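Local atomic coordinates of beta-N-acetylhexosaminidase (Streptomyces plicatus, PDB entry 1JAK), a protein that removes terminal beta-linked N-acetylhexosamine residues from glycoconjugates, as a family 20 glycoside hydrolase that works by substrate-assisted catalysis. Residues D66-A71 with Q128-A133; T125-Q128 with V134-D137; F171-V176 with G226-A231; Y188-L193 with P310-H315. One frame throughout, in Å; residues are numbered along the deposited sequence.

Contact 1. Residues D66-A71 with Q128-A133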
loop_
_atom_site.group_PDB
_atom_site.type_symbol
_atom_site.label_atom_id
_atom_site.label_comp_id
_atom_site.label_asym_id
_atom_site.label_seq_id
_atom_site.Cartn_x
_atom_site.Cartn_y
_atom_site.Cartn_z
ATOM N N ASP A 66 -11.253 -16.523 -10.608
ATOM C CA ASP A 66 -10.676 -17.108 -9.400
ATOM C C ASP A 66 -11.315 -16.545 -8.130
ATOM O O ASP A 66 -11.477 -17.261 -7.141
ATOM C CB ASP A 66 -9.160 -16.882 -9.352
ATOM C CG ASP A 66 -8.403 -17.759 -10.337
ATOM O OD1 ASP A 66 -8.989 -18.742 -10.841
ATOM O OD2 ASP A 66 -7.213 -17.474 -10.599
ATOM N N LEU A 67 -11.669 -15.263 -8.147
ATOM C CA LEU A 67 -12.298 -14.645 -6.983
ATOM C C LEU A 67 -13.722 -15.138 -6.767
ATOM O O LEU A 67 -14.178 -15.251 -5.629
ATOM C CB LEU A 67 -12.352 -13.119 -7.130
ATOM C CG LEU A 67 -11.093 -12.269 -6.990
ATOM C CD1 LEU A 67 -11.446 -10.816 -7.272
ATOM C CD2 LEU A 67 -10.520 -12.416 -5.589
ATOM N N LEU A 68 -14.420 -15.437 -7.857
ATOM C CA LEU A 68 -15.817 -15.853 -7.770
ATOM C C LEU A 68 -16.120 -17.348 -7.708
ATOM O O LEU A 68 -17.125 -17.752 -7.119
ATOM C CB LEU A 68 -16.599 -15.254 -8.944
ATOM C CG LEU A 68 -16.562 -13.733 -9.116
ATOM C CD1 LEU A 68 -17.420 -13.334 -10.311
ATOM C CD2 LEU A 68 -17.062 -13.062 -7.853
ATOM N N ARG A 69 -15.266 -18.166 -8.308
ATOM C CA ARG A 69 -15.511 -19.605 -8.345
ATOM C C ARG A 69 -15.779 -20.324 -7.019
ATOM O O ARG A 69 -16.721 -21.112 -6.927
ATOM C CB ARG A 69 -14.381 -20.302 -9.113
ATOM C CG ARG A 69 -14.481 -20.086 -10.630
ATOM C CD ARG A 69 -13.248 -20.578 -11.383
ATOM N NE ARG A 69 -13.332 -20.253 -12.808
ATOM C CZ ARG A 69 -12.284 -20.176 -13.622
ATOM N NH1 ARG A 69 -11.064 -20.396 -13.152
ATOM N NH2 ARG A 69 -12.453 -19.874 -14.907
ATOM N N PRO A 70 -14.976 -20.062 -5.977
ATOM C CA PRO A 70 -15.199 -20.735 -4.691
ATOM C C PRO A 70 -16.584 -20.539 -4.069
ATOM O O PRO A 70 -17.267 -21.512 -3.736
ATOM C CB PRO A 70 -14.090 -20.170 -3.810
ATOM C CG PRO A 70 -12.989 -19.890 -4.798
ATOM C CD PRO A 70 -13.746 -19.250 -5.930
ATOM N N ALA A 71 -16.995 -19.283 -3.913
ATOM C CA ALA A 71 -18.289 -18.978 -3.309
ATOM C C ALA A 71 -19.492 -19.286 -4.195
ATOM O O ALA A 71 -20.554 -19.655 -3.691
ATOM C CB ALA A 71 -18.327 -17.509 -2.869
ATOM N N GLN A 128 -17.489 -5.663 -4.403
ATOM C CA GLN A 128 -18.155 -4.997 -3.291
ATOM C C GLN A 128 -19.655 -4.856 -3.568
ATOM O O GLN A 128 -20.454 -4.720 -2.642
ATOM C CB GLN A 128 -17.523 -3.627 -3.021
ATOM C CG GLN A 128 -16.203 -3.727 -2.257
ATOM C CD GLN A 128 -15.659 -2.371 -1.838
ATOM O OE1 GLN A 128 -16.407 -1.505 -1.387
ATOM N NE2 GLN A 128 -14.348 -2.191 -1.965
ATOM N N LEU A 129 -20.032 -4.900 -4.843
ATOM C CA LEU A 129 -21.442 -4.809 -5.218
ATOM C C LEU A 129 -22.101 -6.162 -4.952
ATOM O O LEU A 129 -23.284 -6.239 -4.624
ATOM C CB LEU A 129 -21.583 -4.419 -6.693
ATOM C CG LEU A 129 -21.071 -3.011 -7.027
ATOM C CD1 LEU A 129 -21.143 -2.770 -8.523
ATOM C CD2 LEU A 129 -21.901 -1.975 -6.271
ATOM N N LEU A 130 -21.322 -7.231 -5.092
ATOM C CA LEU A 130 -21.822 -8.573 -4.820
ATOM C C LEU A 130 -21.961 -8.699 -3.301
ATOM O O LEU A 130 -21.363 -7.918 -2.557
ATOM C CB LEU A 130 -20.842 -9.619 -5.361
ATOM C CG LEU A 130 -20.842 -9.765 -6.885
ATOM C CD1 LEU A 130 -19.638 -10.576 -7.339
ATOM C CD2 LEU A 130 -22.139 -10.438 -7.321
ATOM N N PRO A 131 -22.763 -9.668 -2.823
ATOM C CA PRO A 131 -22.988 -9.892 -1.388
ATOM C C PRO A 131 -21.791 -10.475 -0.637
ATOM O O PRO A 131 -20.899 -11.068 -1.240
ATOM C CB PRO A 131 -24.190 -10.830 -1.376
ATOM C CG PRO A 131 -23.948 -11.663 -2.602
ATOM C CD PRO A 131 -23.547 -10.622 -3.629
ATOM N N PRO A 132 -21.770 -10.320 0.698
ATOM C CA PRO A 132 -20.692 -10.819 1.561
ATOM C C PRO A 132 -20.363 -12.293 1.339
ATOM O O PRO A 132 -19.225 -12.717 1.522
ATOM C CB PRO A 132 -21.230 -10.564 2.967
ATOM C CG PRO A 132 -22.086 -9.353 2.788
ATOM C CD PRO A 132 -22.814 -9.658 1.501
ATOM N N ALA A 133 -21.370 -13.070 0.951
ATOM C CA ALA A 133 -21.188 -14.498 0.715
ATOM C C ALA A 133 -20.108 -14.771 -0.330
ATOM O O ALA A 133 -19.546 -15.864 -0.379
ATOM C CB ALA A 133 -22.511 -15.123 0.272
#
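L68 and L130 meet through one methyl each, CD2 of L68 lying 3.6 Å from CD1 of L130, and this is the apolar half of the contact. The two side chains cross at about a right angle and touch through one branch each. In L130 the first torsion (chi1 -74°) sets CG beside the backbone N, and with chi2 at 167° the side chain stretches out from the chain end of one helix toward the flank of the other. L76 and V134 also touch L68, and V146 of strand 145-153 touches L130, so the methyl pair belongs to a wider apolar cluster.

The helices concerned are 55-72 and 116-129, both in the non-catalytic alpha/beta domain that precedes the barrel in family 20 enzymes. L130 is the first residue to leave helical backbone angles after 116-129. From there P131 and P132 carry the chain into a short 3-10 segment, and O of L130 is hydrogen-bonded to the hydroxyl of Y495 on helix 493-499.

The second kind of approach sets a methyl against a carbonyl. CB of A71 points toward the other segment and comes within 3.2 Å of O of A133, a close van der Waals approach of carbon to oxygen. Here the backbones are also at their nearest, with the CA atoms of A71 and A133 separated by 6.7 Å. The backbone of A71 is hydrogen-bonded to Q140, farther along the loop that follows the 3-10 segment.

Contact 2. Residues T125-Q128 with V134-D137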
loop_
_atom_site.group_PDB
_atom_site.type_symbol
_atom_site.label_atom_id
_atom_site.label_comp_id
_atom_site.label_asym_id
_atom_site.label_seq_id
_atom_site.Cartn_x
_atom_site.Cartn_y
_atom_site.Cartn_z
ATOM N N THR A 125 -14.467 -3.026 -7.588
ATOM C CA THR A 125 -15.756 -2.423 -7.289
ATOM C C THR A 125 -16.829 -3.506 -7.362
ATOM O O THR A 125 -17.704 -3.592 -6.498
ATOM C CB THR A 125 -16.078 -1.303 -8.289
ATOM O OG1 THR A 125 -15.208 -0.194 -8.035
ATOM C CG2 THR A 125 -17.533 -0.854 -8.159
ATOM N N LEU A 126 -16.744 -4.343 -8.391
ATOM C CA LEU A 126 -17.711 -5.419 -8.575
ATOM C C LEU A 126 -17.798 -6.349 -7.367
ATOM O O LEU A 126 -18.892 -6.741 -6.956
ATOM C CB LEU A 126 -17.364 -6.232 -9.827
ATOM C CG LEU A 126 -18.256 -7.442 -10.130
ATOM C CD1 LEU A 126 -19.708 -6.991 -10.312
ATOM C CD2 LEU A 126 -17.754 -8.133 -11.391
ATOM N N ARG A 127 -16.653 -6.697 -6.782
ATOM C CA ARG A 127 -16.670 -7.602 -5.639
ATOM C C ARG A 127 -17.343 -6.987 -4.413
ATOM O O ARG A 127 -17.730 -7.702 -3.491
ATOM C CB ARG A 127 -15.250 -8.083 -5.303
ATOM C CG ARG A 127 -14.280 -7.003 -4.890
ATOM C CD ARG A 127 -12.833 -7.504 -4.940
ATOM N NE ARG A 127 -12.571 -8.620 -4.028
ATOM C CZ ARG A 127 -11.352 -9.019 -3.675
ATOM N NH1 ARG A 127 -10.284 -8.396 -4.158
ATOM N NH2 ARG A 127 -11.195 -10.033 -2.830
ATOM N N GLN A 128 -17.489 -5.663 -4.403
ATOM C CA GLN A 128 -18.155 -4.997 -3.291
ATOM C C GLN A 128 -19.655 -4.856 -3.568
ATOM O O GLN A 128 -20.454 -4.720 -2.642
ATOM C CB GLN A 128 -17.523 -3.627 -3.021
ATOM C CG GLN A 128 -16.203 -3.727 -2.257
ATOM C CD GLN A 128 -15.659 -2.371 -1.838
ATOM O OE1 GLN A 128 -16.407 -1.505 -1.387
ATOM N NE2 GLN A 128 -14.348 -2.191 -1.965
ATOM N N VAL A 134 -19.816 -13.773 -1.158
ATOM C CA VAL A 134 -18.810 -13.924 -2.205
ATOM C C VAL A 134 -17.418 -14.209 -1.626
ATOM O O VAL A 134 -16.533 -14.712 -2.325
ATOM C CB VAL A 134 -18.760 -12.655 -3.103
ATOM C CG1 VAL A 134 -18.082 -11.508 -2.364
ATOM C CG2 VAL A 134 -18.044 -12.960 -4.414
ATOM N N GLU A 135 -17.240 -13.907 -0.341
ATOM C CA GLU A 135 -15.962 -14.114 0.338
ATOM C C GLU A 135 -15.741 -15.550 0.823
ATOM O O GLU A 135 -14.625 -15.916 1.188
ATOM C CB GLU A 135 -15.848 -13.182 1.549
ATOM C CG GLU A 135 -15.894 -11.689 1.244
ATOM C CD GLU A 135 -14.715 -11.209 0.417
ATOM O OE1 GLU A 135 -13.655 -11.875 0.422
ATOM O OE2 GLU A 135 -14.846 -10.153 -0.232
ATOM N N LYS A 136 -16.801 -16.354 0.836
ATOM C CA LYS A 136 -16.708 -17.737 1.306
ATOM C C LYS A 136 -15.919 -18.654 0.370
ATOM O O LYS A 136 -15.784 -18.377 -0.821
ATOM C CB LYS A 136 -18.111 -18.312 1.514
ATOM C CG LYS A 136 -18.977 -17.502 2.472
ATOM C CD LYS A 136 -18.440 -17.535 3.896
ATOM C CE LYS A 136 -18.486 -18.943 4.474
ATOM N NZ LYS A 136 -18.078 -18.977 5.905
ATOM N N ASP A 137 -15.412 -19.755 0.920
ATOM C CA ASP A 137 -14.634 -20.716 0.143
ATOM C C ASP A 137 -15.462 -21.890 -0.379
ATOM O O ASP A 137 -14.981 -22.686 -1.189
ATOM C CB ASP A 137 -13.466 -21.248 0.977
ATOM C CG ASP A 137 -13.917 -21.861 2.289
ATOM O OD1 ASP A 137 -14.834 -22.708 2.269
ATOM O OD2 ASP A 137 -13.349 -21.497 3.340
HETATM O O HOH W 1 -15.819 -7.764 -1.340
HETATM O O HOH W 2 -14.236 -10.701 -2.932
#
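R127 and E135 are joined by two ordered waters. The guanidinium of R127 presents its edge to the carboxylate, and OE1 of E135 lies near the guanidinium plane, 4.5 Å from NH2 of R127, too far for a salt bridge. The other carboxylate oxygen, OE2, works through water. One water accepts from NE of R127 at 2.9 Å, in the plane of the guanidinium, and donates to OE2 of E135 at 2.8 Å. A second water donates to the same OE2 and also to the backbone O of R127, 2.9 Å away. The glutamate is folded to reach them: chi1 of -61° and chi2 of -65° bend the chain back toward the helix.

V134 sets a methyl against a backbone carbonyl. Its CB points toward helix 116-129, and CG1 of V134 stops 4.0 Å from O of R127; chi1 of 74° places that methyl between the backbone N and the carbonyl carbon. W144 also touches the V134 side chain.

The contact joins the last turns of helix 116-129, in the non-catalytic domain, to the 3-10 turn that follows a few residues on. The direct partners of both charged groups lie outside it: OE1 of E135 makes a salt bridge with R185, and NH1 of R127 is hydrogen-bonded to Q124. With R185 and R127 both nearby, the carboxylate is likely to stay ionised, the first arginine paired with it directly and the second linked through water; its charge probably also eases the closeness of the two guanidinium groups.

Contact 3. Residues F171-V176 with G226-A231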
loop_
_atom_site.group_PDB
_atom_site.type_symbol
_atom_site.label_atom_id
_atom_site.label_comp_id
_atom_site.label_asym_id
_atom_site.label_seq_id
_atom_site.Cartn_x
_atom_site.Cartn_y
_atom_site.Cartn_z
ATOM N N PHE A 171 8.081 -11.190 7.434
ATOM C CA PHE A 171 6.906 -11.855 6.894
ATOM C C PHE A 171 7.354 -12.442 5.565
ATOM O O PHE A 171 7.915 -11.738 4.728
ATOM C CB PHE A 171 5.753 -10.863 6.709
ATOM C CG PHE A 171 5.177 -10.377 8.006
ATOM C CD1 PHE A 171 5.724 -9.276 8.661
ATOM C CD2 PHE A 171 4.132 -11.068 8.615
ATOM C CE1 PHE A 171 5.239 -8.875 9.909
ATOM C CE2 PHE A 171 3.641 -10.674 9.862
ATOM C CZ PHE A 171 4.197 -9.575 10.510
ATOM N N GLY A 172 7.126 -13.741 5.395
ATOM C CA GLY A 172 7.536 -14.421 4.179
ATOM C C GLY A 172 6.742 -14.053 2.945
ATOM O O GLY A 172 5.753 -13.324 3.017
ATOM N N VAL A 173 7.175 -14.575 1.802
ATOM C CA VAL A 173 6.508 -14.299 0.537
ATOM C C VAL A 173 4.998 -14.509 0.606
ATOM O O VAL A 173 4.232 -13.630 0.216
ATOM C CB VAL A 173 7.087 -15.178 -0.597
ATOM C CG1 VAL A 173 6.253 -15.028 -1.865
ATOM C CG2 VAL A 173 8.529 -14.770 -0.878
ATOM N N ASP A 174 4.562 -15.660 1.108
ATOM C CA ASP A 174 3.130 -15.929 1.175
ATOM C C ASP A 174 2.370 -14.957 2.067
ATOM O O ASP A 174 1.226 -14.611 1.776
ATOM C CB ASP A 174 2.870 -17.369 1.624
ATOM C CG ASP A 174 3.260 -18.383 0.565
ATOM O OD1 ASP A 174 3.297 -18.011 -0.627
ATOM O OD2 ASP A 174 3.514 -19.553 0.920
ATOM N N GLU A 175 2.999 -14.510 3.150
ATOM C CA GLU A 175 2.336 -13.565 4.038
ATOM C C GLU A 175 2.277 -12.194 3.369
ATOM O O GLU A 175 1.320 -11.442 3.560
ATOM C CB GLU A 175 3.067 -13.504 5.383
ATOM C CG GLU A 175 3.049 -14.852 6.088
ATOM C CD GLU A 175 3.810 -14.872 7.394
ATOM O OE1 GLU A 175 4.962 -14.391 7.429
ATOM O OE2 GLU A 175 3.259 -15.391 8.386
ATOM N N VAL A 176 3.290 -11.872 2.568
ATOM C CA VAL A 176 3.291 -10.598 1.862
ATOM C C VAL A 176 2.233 -10.654 0.758
ATOM O O VAL A 176 1.547 -9.667 0.501
ATOM C CB VAL A 176 4.676 -10.282 1.259
ATOM C CG1 VAL A 176 4.601 -9.036 0.385
ATOM C CG2 VAL A 176 5.678 -10.060 2.385
ATOM N N GLY A 226 14.755 -13.841 9.015
ATOM C CA GLY A 226 14.442 -14.219 7.651
ATOM C C GLY A 226 14.814 -13.138 6.658
ATOM O O GLY A 226 15.164 -12.024 7.038
ATOM N N TYR A 227 14.759 -13.473 5.376
ATOM C CA TYR A 227 15.059 -12.507 4.325
ATOM C C TYR A 227 14.619 -13.106 3.007
ATOM O O TYR A 227 14.354 -14.308 2.926
ATOM C CB TYR A 227 16.558 -12.177 4.281
ATOM C CG TYR A 227 17.450 -13.344 3.917
ATOM C CD1 TYR A 227 17.696 -13.676 2.582
ATOM C CD2 TYR A 227 18.029 -14.133 4.912
ATOM C CE1 TYR A 227 18.496 -14.773 2.249
ATOM C CE2 TYR A 227 18.827 -15.226 4.591
ATOM C CZ TYR A 227 19.055 -15.541 3.262
ATOM O OH TYR A 227 19.838 -16.632 2.956
ATOM N N TYR A 228 14.528 -12.269 1.983
ATOM C CA TYR A 228 14.133 -12.742 0.668
ATOM C C TYR A 228 15.345 -12.948 -0.207
ATOM O O TYR A 228 16.240 -12.108 -0.244
ATOM C CB TYR A 228 13.244 -11.731 -0.054
ATOM C CG TYR A 228 12.075 -11.239 0.745
ATOM C CD1 TYR A 228 11.127 -12.124 1.245
ATOM C CD2 TYR A 228 11.920 -9.879 1.009
ATOM C CE1 TYR A 228 10.052 -11.668 1.992
ATOM C CE2 TYR A 228 10.850 -9.414 1.756
ATOM C CZ TYR A 228 9.923 -10.312 2.247
ATOM O OH TYR A 228 8.885 -9.854 3.016
ATOM N N THR A 229 15.367 -14.070 -0.912
ATOM C CA THR A 229 16.430 -14.324 -1.867
ATOM C C THR A 229 16.014 -13.427 -3.030
ATOM O O THR A 229 14.895 -12.910 -3.044
ATOM C CB THR A 229 16.412 -15.777 -2.368
ATOM O OG1 THR A 229 15.102 -16.090 -2.861
ATOM C CG2 THR A 229 16.776 -16.737 -1.254
ATOM N N LYS A 230 16.899 -13.236 -4.002
ATOM C CA LYS A 230 16.568 -12.419 -5.164
ATOM C C LYS A 230 15.325 -13.009 -5.834
ATOM O O LYS A 230 14.428 -12.278 -6.257
ATOM C CB LYS A 230 17.720 -12.432 -6.168
ATOM C CG LYS A 230 19.072 -12.035 -5.610
ATOM C CD LYS A 230 19.230 -10.540 -5.530
ATOM C CE LYS A 230 20.691 -10.159 -5.336
ATOM N NZ LYS A 230 20.846 -8.687 -5.227
ATOM N N ALA A 231 15.280 -14.338 -5.926
ATOM C CA ALA A 231 14.151 -15.024 -6.552
ATOM C C ALA A 231 12.842 -14.753 -5.817
ATOM O O ALA A 231 11.816 -14.489 -6.442
ATOM C CB ALA A 231 14.413 -16.526 -6.604
#
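Y228 lays the outer end of its ring against the start of helix 173-184, and its hydroxyl reaches the backbone just ahead of that helix. OH of Y228 donates a hydrogen bond of 2.7 Å to O of F171, approaching almost head-on to the carbonyl, with a C=O...donor angle of 171°. F171 O and the carbonyl carbon of G172 both sit at the ring edge, near its plane. CG of Y228 lies beside its own backbone N (chi1 -51°), a setting that carries the ring from its extended backbone across to the helix.

Two valines complete the contact. CG2 of V176 comes within 3.3 Å of the Y228 hydroxyl, while CG2 of V173 packs more loosely at 4.3 Å from CD1 of Y228. I236 of helix 230-242 touches both valines and the tyrosine, and the ring of F170 meets that of Y228 with the planes inclined at about 50°. Replacing Y228 by an alanine would probably leave the carbonyl of F171 without its hydroxyl partner and open a gap beside V173 and V176.

Both segments lead into helices of the catalytic (beta/alpha)8 barrel, 173-184 and 230-242, so the tyrosine joins the beginnings of two barrel helices. G172 is the N-cap of the first; N of G172 donates to OE1 of E175 (3.0 Å), which accepts through its anti lone pair, the half of a capping box that a glycine can make. T229 is the N-cap of the second helix, its OG1 accepting from the backbone N of E232.

Contact 4. Residues Y188-L193 with P310-H315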
loop_
_atom_site.group_PDB
_atom_site.type_symbol
_atom_site.label_atom_id
_atom_site.label_comp_id
_atom_site.label_asym_id
_atom_site.label_seq_id
_atom_site.Cartn_x
_atom_site.Cartn_y
_atom_site.Cartn_z
ATOM N N TYR A 188 -5.314 0.473 -4.211
ATOM C CA TYR A 188 -3.988 1.023 -3.943
ATOM C C TYR A 188 -3.203 0.621 -5.187
ATOM O O TYR A 188 -3.505 -0.412 -5.788
ATOM C CB TYR A 188 -3.359 0.345 -2.723
ATOM C CG TYR A 188 -3.782 0.915 -1.392
ATOM C CD1 TYR A 188 -3.182 2.072 -0.888
ATOM C CD2 TYR A 188 -4.768 0.293 -0.626
ATOM C CE1 TYR A 188 -3.555 2.593 0.351
ATOM C CE2 TYR A 188 -5.149 0.807 0.614
ATOM C CZ TYR A 188 -4.535 1.958 1.096
ATOM O OH TYR A 188 -4.892 2.467 2.325
ATOM N N ASN A 189 -2.206 1.408 -5.585
ATOM C CA ASN A 189 -1.432 1.047 -6.768
ATOM C C ASN A 189 0.072 0.959 -6.534
ATOM O O ASN A 189 0.844 0.708 -7.462
ATOM C CB ASN A 189 -1.744 2.000 -7.934
ATOM C CG ASN A 189 -1.318 3.433 -7.667
ATOM O OD1 ASN A 189 -0.778 3.761 -6.606
ATOM N ND2 ASN A 189 -1.559 4.299 -8.645
ATOM N N LYS A 190 0.492 1.159 -5.289
ATOM C CA LYS A 190 1.903 1.058 -4.963
ATOM C C LYS A 190 2.076 0.314 -3.651
ATOM O O LYS A 190 1.270 0.468 -2.733
ATOM C CB LYS A 190 2.533 2.453 -4.898
ATOM C CG LYS A 190 2.628 3.091 -6.285
ATOM C CD LYS A 190 3.047 4.539 -6.249
ATOM C CE LYS A 190 3.216 5.091 -7.663
ATOM N NZ LYS A 190 1.945 5.145 -8.449
ATOM N N LEU A 191 3.104 -0.526 -3.592
ATOM C CA LEU A 191 3.408 -1.290 -2.388
ATOM C C LEU A 191 4.821 -0.933 -1.971
ATOM O O LEU A 191 5.790 -1.286 -2.645
ATOM C CB LEU A 191 3.320 -2.798 -2.645
ATOM C CG LEU A 191 3.665 -3.666 -1.426
ATOM C CD1 LEU A 191 2.549 -3.558 -0.394
ATOM C CD2 LEU A 191 3.859 -5.119 -1.847
ATOM N N HIS A 192 4.921 -0.215 -0.861
ATOM C CA HIS A 192 6.197 0.218 -0.306
ATOM C C HIS A 192 6.660 -0.867 0.671
ATOM O O HIS A 192 5.951 -1.208 1.613
ATOM C CB HIS A 192 5.976 1.567 0.400
ATOM C CG HIS A 192 7.162 2.090 1.156
ATOM N ND1 HIS A 192 7.081 3.213 1.952
ATOM C CD2 HIS A 192 8.431 1.635 1.276
ATOM C CE1 HIS A 192 8.248 3.424 2.534
ATOM N NE2 HIS A 192 9.085 2.481 2.141
ATOM N N LEU A 193 7.837 -1.431 0.424
ATOM C CA LEU A 193 8.368 -2.465 1.305
ATOM C C LEU A 193 9.571 -1.919 2.062
ATOM O O LEU A 193 10.546 -1.483 1.452
ATOM C CB LEU A 193 8.789 -3.700 0.499
ATOM C CG LEU A 193 7.666 -4.512 -0.154
ATOM C CD1 LEU A 193 8.257 -5.646 -0.990
ATOM C CD2 LEU A 193 6.752 -5.074 0.931
ATOM N N PRO A 310 11.594 -3.296 -11.254
ATOM C CA PRO A 310 11.094 -2.805 -12.541
ATOM C C PRO A 310 10.359 -1.479 -12.372
ATOM O O PRO A 310 10.164 -0.740 -13.339
ATOM C CB PRO A 310 10.174 -3.933 -13.005
ATOM C CG PRO A 310 9.643 -4.478 -11.713
ATOM C CD PRO A 310 10.875 -4.514 -10.838
ATOM N N GLY A 311 9.961 -1.190 -11.135
ATOM C CA GLY A 311 9.258 0.046 -10.833
ATOM C C GLY A 311 10.138 1.267 -11.035
ATOM O O GLY A 311 11.350 1.148 -11.173
ATOM N N ARG A 312 9.524 2.445 -11.032
ATOM C CA ARG A 312 10.241 3.700 -11.257
ATOM C C ARG A 312 10.964 4.282 -10.055
ATOM O O ARG A 312 11.882 5.093 -10.214
ATOM C CB ARG A 312 9.260 4.764 -11.754
ATOM C CG ARG A 312 8.607 4.460 -13.086
ATOM C CD ARG A 312 7.384 5.339 -13.286
ATOM N NE ARG A 312 6.268 4.921 -12.439
ATOM C CZ ARG A 312 5.100 5.552 -12.378
ATOM N NH1 ARG A 312 4.892 6.638 -13.113
ATOM N NH2 ARG A 312 4.133 5.092 -11.594
ATOM N N TYR A 313 10.565 3.855 -8.862
ATOM C CA TYR A 313 11.105 4.422 -7.627
ATOM C C TYR A 313 11.993 3.563 -6.743
ATOM O O TYR A 313 11.901 2.337 -6.735
ATOM C CB TYR A 313 9.928 4.923 -6.790
ATOM C CG TYR A 313 8.894 5.659 -7.606
ATOM C CD1 TYR A 313 9.082 6.993 -7.961
ATOM C CD2 TYR A 313 7.752 5.005 -8.075
ATOM C CE1 TYR A 313 8.165 7.660 -8.766
ATOM C CE2 TYR A 313 6.823 5.666 -8.882
ATOM C CZ TYR A 313 7.040 6.993 -9.224
ATOM O OH TYR A 313 6.141 7.651 -10.033
ATOM N N LEU A 314 12.845 4.240 -5.977
ATOM C CA LEU A 314 13.738 3.583 -5.032
ATOM C C LEU A 314 13.754 4.497 -3.809
ATOM O O LEU A 314 14.161 5.653 -3.897
ATOM C CB LEU A 314 15.142 3.440 -5.625
ATOM C CG LEU A 314 16.123 2.499 -4.922
ATOM C CD1 LEU A 314 16.523 3.052 -3.566
ATOM C CD2 LEU A 314 15.488 1.129 -4.790
ATOM N N HIS A 315 13.286 3.970 -2.680
ATOM C CA HIS A 315 13.191 4.711 -1.421
ATOM C C HIS A 315 14.481 4.547 -0.611
ATOM O O HIS A 315 14.890 3.421 -0.325
ATOM C CB HIS A 315 11.995 4.152 -0.627
ATOM C CG HIS A 315 11.350 5.126 0.314
ATOM N ND1 HIS A 315 12.047 5.803 1.291
ATOM C CD2 HIS A 315 10.049 5.471 0.474
ATOM C CE1 HIS A 315 11.205 6.521 2.015
ATOM N NE2 HIS A 315 9.985 6.336 1.540
HETATM O O HOH W 3 3.421 7.657 -9.573
#
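In the barrel of the catalytic domain, strands 190-194 and 313-315 stand on either side of strand 246-250, and a histidine from each meets the other in the interior. The rings of H192 and H315 lie nearly parallel, planes at 17°, but slid apart so that they barely overlap, with centroids separated by 4.5 Å. CD2 of H315 lies over one face of the H192 ring, 3.4 Å from CE1 of H192, and NE2 of H192 lies over a face of H315 in return. Each CG is anti to its backbone N (chi1 174° in H192, -153° in H315), which turns both rings into the barrel interior.

Each imidazole is held by outside bonds: H192 ND1 by E444 and NE2 by E250, H315 ND1 by G317 and NE2 by Q365. With an alanine at H315, the covered face of H192 would probably lose its neighbour, and Q365 and the backbone N of G317 a partner each.

Farther along, CE of K190 packs 3.9 Å from CE2 of Y313, and a water lies 2.8 Å from OH of Y313 and makes a weak bond to NZ of K190. NZ of K190 is also 3.8 Å from NH2 of R312. The E246 carboxylate, salt-bridged to R312, probably offsets much of the repulsion between the two cations, while the A158 carbonyl gives the lysine a hydrogen-bond acceptor.

Contacts 1 and 2 are neighbours in the non-catalytic domain, their centres about 3 Å apart. They share Q128 on helix 116-129 and touch directly: CD2 of L68 packs 3.6 Å from CG2 of V134, so helix 116-129, the 3-10 turn and helix 55-72 pack together. Contacts 3 and 4 belong to the catalytic barrel; helix 173-184 leads into strand 190-194, and the contact centres are about 16 Å apart, nearest atoms about 5 Å. The two pairs do not touch: centres lie about 27 to 29 Å apart, nearest atoms about 10 to 14 Å. Contact 4 comes closer to the bound inhibitor, the H315 side chain about 7 Å away, against about 13 Å for F171.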